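PDB 3RH3: uncharacterized DUF3829-like protein from Bacteroides thetaiotaomicron, which is of unknown function, an all-alpha protein whose natural form is probably a lipoprotein, carrying a DUF3829-like C-terminal domain. Local coordinates for residues R168-T173 and E200-A205; Q175-L180 and L194-L199. One frame throughout, in Å; residues are numbered along the deposited sequence.

Interaction 1: R168-T173 and E200-A205; sequences RKMSGT and EKELKA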
ATOM      1  N   ARG A 168       3.307  -0.810  13.629  1.00 38.20           N
ATOM      2  CA  ARG A 168       2.560   0.057  12.722  1.00 38.05           C
ATOM      3  C   ARG A 168       3.468   0.607  11.590  1.00 39.21           C
ATOM      4  O   ARG A 168       3.088   0.527  10.430  1.00 39.70           O
ATOM      5  CB  ARG A 168       1.913   1.219  13.482  1.00 39.69           C
ATOM      6  CG  ARG A 168       0.716   0.818  14.298  1.00 52.78           C
ATOM      7  CD  ARG A 168      -0.080   2.037  14.759  1.00 64.73           C
ATOM      8  NE  ARG A 168      -0.830   2.702  13.680  1.00 73.55           N
ATOM      9  CZ  ARG A 168      -1.974   2.257  13.160  1.00 90.70           C
ATOM     10  NH1 ARG A 168      -2.505   1.113  13.581  1.00 72.90           N
ATOM     11  NH2 ARG A 168      -2.587   2.945  12.205  1.00 82.95           N
ATOM     12  N   LYS A 169       4.651   1.108  11.907  1.00 36.41           N
ATOM     13  CA  LYS A 169       5.551   1.655  10.872  1.00 36.63           C
ATOM     14  C   LYS A 169       6.060   0.563   9.908  1.00 41.51           C
ATOM     15  O   LYS A 169       6.016   0.773   8.694  1.00 43.36           O
ATOM     16  CB  LYS A 169       6.729   2.434  11.467  1.00 40.62           C
ATOM     17  CG  LYS A 169       7.406   3.310  10.406  1.00 46.20           C
ATOM     18  CD  LYS A 169       8.379   4.300  10.952  1.00 56.44           C
ATOM     19  CE  LYS A 169       8.826   5.227   9.843  1.00 71.51           C
ATOM     20  NZ  LYS A 169       9.548   6.417  10.371  1.00 87.61           N
HETATM   21  N   MSE A 170       6.454  -0.618  10.434  1.00 35.65           N
HETATM   22  CA  MSE A 170       6.940  -1.748   9.626  1.00 31.68           C
HETATM   23  C   MSE A 170       5.855  -2.279   8.714  1.00 34.81           C
HETATM   24  O   MSE A 170       6.141  -2.538   7.550  1.00 31.25           O
HETATM   25  CB  MSE A 170       7.517  -2.852  10.502  1.00 32.34           C
HETATM   26  CG  MSE A 170       8.851  -2.406  11.136  1.00 35.97           C
HETATM   27 SE   MSE A 170       9.715  -3.838  12.067  0.75 38.55          SE
HETATM   28  CE  MSE A 170       8.873  -3.631  13.759  1.00 38.04           C
ATOM     29  N   SER A 171       4.590  -2.316   9.206  1.00 33.96           N
ATOM     30  CA  SER A 171       3.433  -2.743   8.436  1.00 34.40           C
ATOM     31  C   SER A 171       3.223  -1.821   7.255  1.00 38.40           C
ATOM     32  O   SER A 171       2.907  -2.296   6.168  1.00 38.69           O
ATOM     33  CB  SER A 171       2.184  -2.793   9.311  1.00 38.45           C
ATOM     34  OG  SER A 171       2.257  -3.984  10.075  1.00 53.49           O
ATOM     35  N   GLY A 172       3.388  -0.520   7.482  1.00 35.45           N
ATOM     36  CA  GLY A 172       3.304   0.495   6.440  1.00 34.88           C
ATOM     37  C   GLY A 172       4.393   0.305   5.398  1.00 37.14           C
ATOM     38  O   GLY A 172       4.122   0.329   4.197  1.00 36.96           O
ATOM     39  N   THR A 173       5.631   0.050   5.847  1.00 33.12           N
ATOM     40  CA  THR A 173       6.781  -0.182   4.950  1.00 31.89           C
ATOM     41  C   THR A 173       6.553  -1.452   4.123  1.00 33.66           C
ATOM     42  O   THR A 173       6.786  -1.416   2.913  1.00 32.02           O
ATOM     43  CB  THR A 173       8.089  -0.222   5.740  1.00 37.74           C
ATOM     44  OG1 THR A 173       8.129   0.923   6.592  1.00 37.30           O
ATOM     45  CG2 THR A 173       9.313  -0.161   4.832  1.00 33.03           C
ATOM     46  N   GLU A 200      14.745  -2.778   6.949  1.00 36.21           N
ATOM     47  CA  GLU A 200      15.849  -3.404   7.680  1.00 37.31           C
ATOM     48  C   GLU A 200      16.276  -2.496   8.843  1.00 39.49           C
ATOM     49  O   GLU A 200      16.581  -2.988   9.922  1.00 40.26           O
ATOM     50  CB  GLU A 200      17.033  -3.704   6.728  1.00 39.61           C
ATOM     51  CG  GLU A 200      18.355  -4.087   7.387  1.00 53.91           C
ATOM     52  CD  GLU A 200      18.576  -5.556   7.694  1.00 80.34           C
ATOM     53  OE1 GLU A 200      17.583  -6.277   7.945  1.00 72.80           O
ATOM     54  OE2 GLU A 200      19.753  -5.979   7.717  1.00 84.00           O
ATOM     55  N   LYS A 201      16.295  -1.191   8.612  1.00 34.12           N
ATOM     56  CA  LYS A 201      16.665  -0.193   9.609  1.00 35.25           C
ATOM     57  C   LYS A 201      15.600  -0.169  10.727  1.00 41.78           C
ATOM     58  O   LYS A 201      15.952  -0.135  11.903  1.00 44.29           O
ATOM     59  CB  LYS A 201      16.795   1.189   8.927  1.00 36.33           C
ATOM     60  CG  LYS A 201      17.680   2.186   9.638  1.00 50.71           C
ATOM     61  CD  LYS A 201      17.750   3.510   8.869  1.00 63.10           C
ATOM     62  N   GLU A 202      14.316  -0.233  10.361  1.00 36.78           N
ATOM     63  CA  GLU A 202      13.191  -0.251  11.315  1.00 37.00           C
ATOM     64  C   GLU A 202      13.217  -1.543  12.145  1.00 41.32           C
ATOM     65  O   GLU A 202      12.959  -1.521  13.348  1.00 41.81           O
ATOM     66  CB  GLU A 202      11.839  -0.143  10.584  1.00 37.05           C
ATOM     67  CG  GLU A 202      11.559   1.196   9.928  1.00 41.48           C
ATOM     68  CD  GLU A 202      10.436   1.207   8.905  1.00 53.24           C
ATOM     69  OE1 GLU A 202       9.728   0.183   8.768  1.00 46.67           O
ATOM     70  OE2 GLU A 202      10.252   2.255   8.248  1.00 50.96           O
ATOM     71  N   LEU A 203      13.567  -2.648  11.506  1.00 38.03           N
ATOM     72  CA  LEU A 203      13.610  -3.951  12.159  1.00 39.01           C
ATOM     73  C   LEU A 203      14.710  -4.023  13.232  1.00 44.59           C
ATOM     74  O   LEU A 203      14.446  -4.523  14.319  1.00 45.70           O
ATOM     75  CB  LEU A 203      13.797  -5.051  11.110  1.00 39.08           C
ATOM     76  CG  LEU A 203      13.694  -6.495  11.580  1.00 45.34           C
ATOM     77  CD1 LEU A 203      12.308  -6.792  12.131  1.00 46.32           C
ATOM     78  CD2 LEU A 203      14.025  -7.443  10.440  1.00 47.04           C
ATOM     79  N   LYS A 204      15.919  -3.532  12.926  1.00 41.10           N
ATOM     80  CA  LYS A 204      17.057  -3.528  13.854  1.00 42.18           C
ATOM     81  C   LYS A 204      16.784  -2.607  15.036  1.00 47.47           C
ATOM     82  O   LYS A 204      17.197  -2.915  16.156  1.00 48.60           O
ATOM     83  CB  LYS A 204      18.353  -3.133  13.130  1.00 43.58           C
ATOM     84  CG  LYS A 204      18.804  -4.230  12.172  1.00 57.34           C
ATOM     85  CD  LYS A 204      20.205  -4.017  11.622  1.00 69.12           C
ATOM     86  CE  LYS A 204      20.713  -5.265  10.931  1.00 80.36           C
ATOM     87  NZ  LYS A 204      20.891  -6.408  11.875  1.00 91.33           N
ATOM     88  N   ALA A 205      16.064  -1.493  14.793  1.00 44.60           N
ATOM     89  CA  ALA A 205      15.676  -0.560  15.848  1.00 44.98           C
ATOM     90  C   ALA A 205      14.626  -1.216  16.742  1.00 48.98           C
ATOM     91  O   ALA A 205      14.772  -1.184  17.964  1.00 50.25           O
ATOM     92  CB  ALA A 205      15.150   0.730  15.254  1.00 45.41           C
TER

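Interaction 2: Q175-L180 and L194-L199; sequences QSIMNL and LKMAEL. With EDO (1,2-ethanediol), chain E.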
ATOM      1  N   GLN A 175       3.613  -2.772   3.260  1.00 32.16           N
ATOM      2  CA  GLN A 175       2.536  -2.401   2.343  1.00 31.98           C
ATOM      3  C   GLN A 175       3.118  -1.596   1.151  1.00 33.94           C
ATOM      4  O   GLN A 175       2.742  -1.867   0.007  1.00 32.72           O
ATOM      5  CB  GLN A 175       1.473  -1.604   3.106  1.00 33.65           C
ATOM      6  CG  GLN A 175       0.381  -0.999   2.230  1.00 50.95           C
ATOM      7  CD  GLN A 175      -0.652  -0.266   3.043  1.00 74.49           C
ATOM      8  OE1 GLN A 175      -1.780  -0.722   3.190  1.00 72.07           O
ATOM      9  NE2 GLN A 175      -0.289   0.871   3.610  1.00 70.99           N
ATOM     10  N   SER A 176       4.040  -0.641   1.414  1.00 30.66           N
ATOM     11  CA  SER A 176       4.713   0.123   0.336  1.00 32.16           C
ATOM     12  C   SER A 176       5.530  -0.822  -0.582  1.00 35.66           C
ATOM     13  O   SER A 176       5.460  -0.702  -1.813  1.00 36.06           O
ATOM     14  CB  SER A 176       5.637   1.198   0.908  1.00 36.39           C
ATOM     15  OG  SER A 176       4.888   2.192   1.582  1.00 46.89           O
ATOM     16  N   ILE A 177       6.256  -1.783   0.020  1.00 30.90           N
ATOM     17  CA  ILE A 177       7.059  -2.749  -0.764  1.00 30.51           C
ATOM     18  C   ILE A 177       6.137  -3.597  -1.664  1.00 35.34           C
ATOM     19  O   ILE A 177       6.461  -3.816  -2.849  1.00 33.67           O
ATOM     20  CB  ILE A 177       7.957  -3.635   0.139  1.00 32.94           C
ATOM     21  CG1 ILE A 177       8.973  -2.763   0.902  1.00 33.03           C
ATOM     22  CG2 ILE A 177       8.698  -4.690  -0.691  1.00 32.99           C
ATOM     23  CD1 ILE A 177       9.574  -3.395   2.127  1.00 36.25           C
HETATM   24  N   MSE A 178       4.985  -4.066  -1.102  1.00 32.57           N
HETATM   25  CA  MSE A 178       4.038  -4.892  -1.853  1.00 32.25           C
HETATM   26  C   MSE A 178       3.438  -4.085  -2.991  1.00 36.08           C
HETATM   27  O   MSE A 178       3.315  -4.602  -4.099  1.00 34.91           O
HETATM   28  CB  MSE A 178       2.957  -5.469  -0.930  1.00 33.65           C
HETATM   29  CG  MSE A 178       3.497  -6.660  -0.105  1.00 39.02           C
HETATM   30 SE   MSE A 178       3.814  -8.203  -1.260  0.75 44.36          SE
HETATM   31  CE  MSE A 178       2.041  -8.875  -1.220  1.00 42.80           C
ATOM     32  N   ASN A 179       3.135  -2.811  -2.738  1.00 34.05           N
ATOM     33  CA  ASN A 179       2.615  -1.905  -3.762  1.00 34.41           C
ATOM     34  C   ASN A 179       3.617  -1.734  -4.911  1.00 34.95           C
ATOM     35  O   ASN A 179       3.219  -1.785  -6.077  1.00 34.26           O
ATOM     36  CB  ASN A 179       2.261  -0.541  -3.166  1.00 37.94           C
ATOM     37  CG  ASN A 179       1.550   0.370  -4.136  1.00 49.03           C
ATOM     38  OD1 ASN A 179       0.645  -0.030  -4.863  1.00 48.68           O
ATOM     39  ND2 ASN A 179       1.990   1.594  -4.225  1.00 46.84           N
ATOM     40  N   LEU A 180       4.902  -1.574  -4.585  1.00 30.81           N
ATOM     41  CA  LEU A 180       5.963  -1.437  -5.583  1.00 32.28           C
ATOM     42  C   LEU A 180       6.168  -2.728  -6.354  1.00 36.77           C
ATOM     43  O   LEU A 180       6.404  -2.695  -7.565  1.00 37.81           O
ATOM     44  CB  LEU A 180       7.282  -0.989  -4.933  1.00 32.76           C
ATOM     45  CG  LEU A 180       7.268   0.467  -4.412  1.00 38.47           C
ATOM     46  CD1 LEU A 180       8.368   0.694  -3.370  1.00 37.69           C
ATOM     47  CD2 LEU A 180       7.312   1.477  -5.563  1.00 41.29           C
ATOM     48  N   LEU A 194      15.189   0.306  -1.927  1.00 36.38           N
ATOM     49  CA  LEU A 194      15.218   1.433  -1.006  1.00 36.59           C
ATOM     50  C   LEU A 194      14.266   1.181   0.157  1.00 38.22           C
ATOM     51  O   LEU A 194      14.638   1.422   1.299  1.00 38.05           O
ATOM     52  CB  LEU A 194      14.862   2.752  -1.713  1.00 37.65           C
ATOM     53  CG  LEU A 194      15.956   3.309  -2.628  1.00 42.31           C
ATOM     54  CD1 LEU A 194      15.364   4.271  -3.618  1.00 42.73           C
ATOM     55  CD2 LEU A 194      17.038   3.960  -1.829  1.00 40.27           C
ATOM     56  N   LYS A 195      13.079   0.653  -0.117  1.00 34.63           N
ATOM     57  CA  LYS A 195      12.104   0.369   0.958  1.00 35.15           C
ATOM     58  C   LYS A 195      12.532  -0.834   1.822  1.00 36.66           C
ATOM     59  O   LYS A 195      12.237  -0.857   3.023  1.00 37.25           O
ATOM     60  CB  LYS A 195      10.677   0.175   0.411  1.00 37.46           C
ATOM     61  CG  LYS A 195      10.030   1.458  -0.095  1.00 39.89           C
ATOM     62  CD  LYS A 195       9.381   2.269   1.016  1.00 44.46           C
ATOM     63  CE  LYS A 195       9.074   3.674   0.539  1.00 50.46           C
ATOM     64  NZ  LYS A 195       8.057   4.345   1.383  1.00 68.37           N
HETATM   65  N   MSE A 196      13.274  -1.781   1.246  1.00 29.39           N
HETATM   66  CA  MSE A 196      13.780  -2.927   2.002  1.00 27.61           C
HETATM   67  C   MSE A 196      14.861  -2.469   2.988  1.00 33.56           C
HETATM   68  O   MSE A 196      14.859  -2.926   4.129  1.00 31.63           O
HETATM   69  CB  MSE A 196      14.294  -4.008   1.074  1.00 28.89           C
HETATM   70  CG  MSE A 196      13.155  -4.688   0.328  1.00 33.28           C
HETATM   71 SE   MSE A 196      12.325  -6.110   1.402  0.75 36.11          SE
HETATM   72  CE  MSE A 196      13.793  -7.383   1.259  1.00 30.75           C
ATOM     73  N   ALA A 197      15.710  -1.490   2.577  1.00 32.67           N
ATOM     74  CA  ALA A 197      16.735  -0.903   3.436  1.00 33.60           C
ATOM     75  C   ALA A 197      16.060  -0.143   4.590  1.00 38.24           C
ATOM     76  O   ALA A 197      16.506  -0.230   5.732  1.00 39.35           O
ATOM     77  CB  ALA A 197      17.632   0.017   2.622  1.00 35.17           C
ATOM     78  N   GLU A 198      14.972   0.584   4.290  1.00 34.30           N
ATOM     79  CA  GLU A 198      14.155   1.306   5.287  1.00 34.87           C
ATOM     80  C   GLU A 198      13.585   0.282   6.304  1.00 36.13           C
ATOM     81  O   GLU A 198      13.761   0.440   7.516  1.00 37.62           O
ATOM     82  CB  GLU A 198      13.037   2.119   4.587  1.00 35.92           C
ATOM     83  CG  GLU A 198      12.104   2.870   5.526  1.00 50.01           C
ATOM     84  CD  GLU A 198      10.972   3.651   4.877  1.00 83.88           C
ATOM     85  OE1 GLU A 198      11.261   4.504   4.006  1.00100.52           O
ATOM     86  OE2 GLU A 198       9.802   3.443   5.275  1.00 69.94           O
ATOM     87  N   LEU A 199      12.996  -0.790   5.800  1.00 30.80           N
ATOM     88  CA  LEU A 199      12.446  -1.888   6.611  1.00 30.86           C
ATOM     89  C   LEU A 199      13.516  -2.562   7.498  1.00 36.52           C
ATOM     90  O   LEU A 199      13.225  -2.873   8.661  1.00 33.87           O
ATOM     91  CB  LEU A 199      11.767  -2.942   5.718  1.00 30.10           C
ATOM     92  CG  LEU A 199      11.017  -4.103   6.452  1.00 33.46           C
ATOM     93  CD1 LEU A 199      10.053  -3.554   7.498  1.00 32.99           C
ATOM     94  CD2 LEU A 199      10.273  -4.971   5.464  1.00 28.33           C
TER
HETATM   95  C1  EDO E 295      -2.818  -1.090  -9.106  1.00 57.77           C
HETATM   96  O1  EDO E 295      -2.314  -0.467 -10.298  1.00 54.31           O
HETATM   97  C2  EDO E 295      -2.723  -0.177  -7.886  1.00 57.01           C
HETATM   98  O2  EDO E 295      -1.755  -0.710  -6.966  1.00 61.50           O
HETATM   99  O   HOH W   1       6.609   3.336   3.442  1.00 42.30           O

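Interaction 1: R168-T173 and E200-A205
Helix segments 168-173 and 200-205 run antiparallel at 159°, their axes 10.0 Å apart, with Met170 and Glu202 at the nearest backbone positions. They belong to an antiparallel helical hairpin in the all-alpha DUF3829-like C-terminal domain. Glu202 carries most of the contact. Its extended chain reaches across the gap, and its carboxylate ends among Lys169, Met170 and Thr173, meeting Thr173 from the opposite direction. Thr173 OG1 is 2.8 Å from Glu202 OE1 and 3.0 Å from Lys169 O. With CG2 anti to the backbone N, Thr173 keeps OG1 beside that nitrogen (chi1 -49°), close to both oxygens. Lys169 crosses Glu202 at about a right angle, so that its methylenes, not its ammonium, border the carboxylate: NZ stays 4.7 Å from Glu202 OE2, too far for a salt bridge, though the opposite charges probably still attract. Shortened to an alanine, Glu202 would probably leave Thr173 OG1 with only the weak bond to Glu198 across the helices and open a gap beside Lys169 and Met170. Met170, a selenomethionine, slides past Glu202 in the opposite direction and touches OE1 with CG at 3.6 Å. Beyond it the hairpin is covered by helix 216-240, where Leu226 meets Met170. On this apolar side Met170 SE rests 3.9 Å from Leu203 CD1.

Interaction 2: Q175-L180 and L194-L199
Segments 175-180 and 194-199 pack as antiparallel helices at 164°, axes 9.7 Å apart, with Ile177 facing Lys195 in the part of the helical hairpin nearer its turn. The apolar contacts centre on Ile177. Its CG1 presses on Lys195 CB at 3.4 Å, tighter than usual for two carbons, while the methyl CD1 goes further into the interface and reaches Leu199 and Met196 as well as the Lys195 carbonyl oxygen. Leu199 crosses it at about a right angle, CD2 to Ile177 CD1 being 3.8 Å, and the selenium of Met196 lies near the same methyl. The branch reaches this position because CG1 stands anti to the carbonyl carbon (chi1 -62°) and CD1 extends onward. Met236 of helix 216-240 also packs on Ile177, making it part of a three-helix core.

Lys195 joins the apolar and polar sides. Bending at chi2 (-84°), its chain turns across the partner helix: CG lies 3.8 Å from Leu180 CD1, and CD passes over Ser176 CB. The ammonium makes no direct bond to the serine, but one water joins them, accepting from Lys195 NZ at 2.7 Å and also hydrogen-bonded to Ser176 OG. That hydroxyl is bonded to Gln137 of helix 115-154 as well, which ties the bridge to a further helix.

Asn179 likewise turns to helix 115-154, through Ser133 and Gln137. A 1,2-ethanediol, probably from the crystallisation liquor, adds a weak hydrogen bond from its O2 to Asn179 OD1 at 3.3 Å.

Overall arrangement
From the N terminus, the chain forms helices 10-32, 35-46, 79-111 and 115-154 before entering helix 161-181, which supplies first 168-173 and then 175-180. After a turn it comes back along helix 189-207, giving 194-199 and then 200-205. Interaction 2 thus closes the inner loop and interaction 1 the outer one around it, as successive levels of one hairpin with centres about 10 Å apart. Thr173 connects the levels: Thr173 CG2 packs on Leu199 CB at 3.8 Å, and Thr173 OG1 makes a weak hydrogen bond to Glu198 OE2. Helix 216-240 packs against both levels; helix 115-154 is hydrogen-bonded to interaction 2 and reaches interaction 1 through long, weak ion pairs.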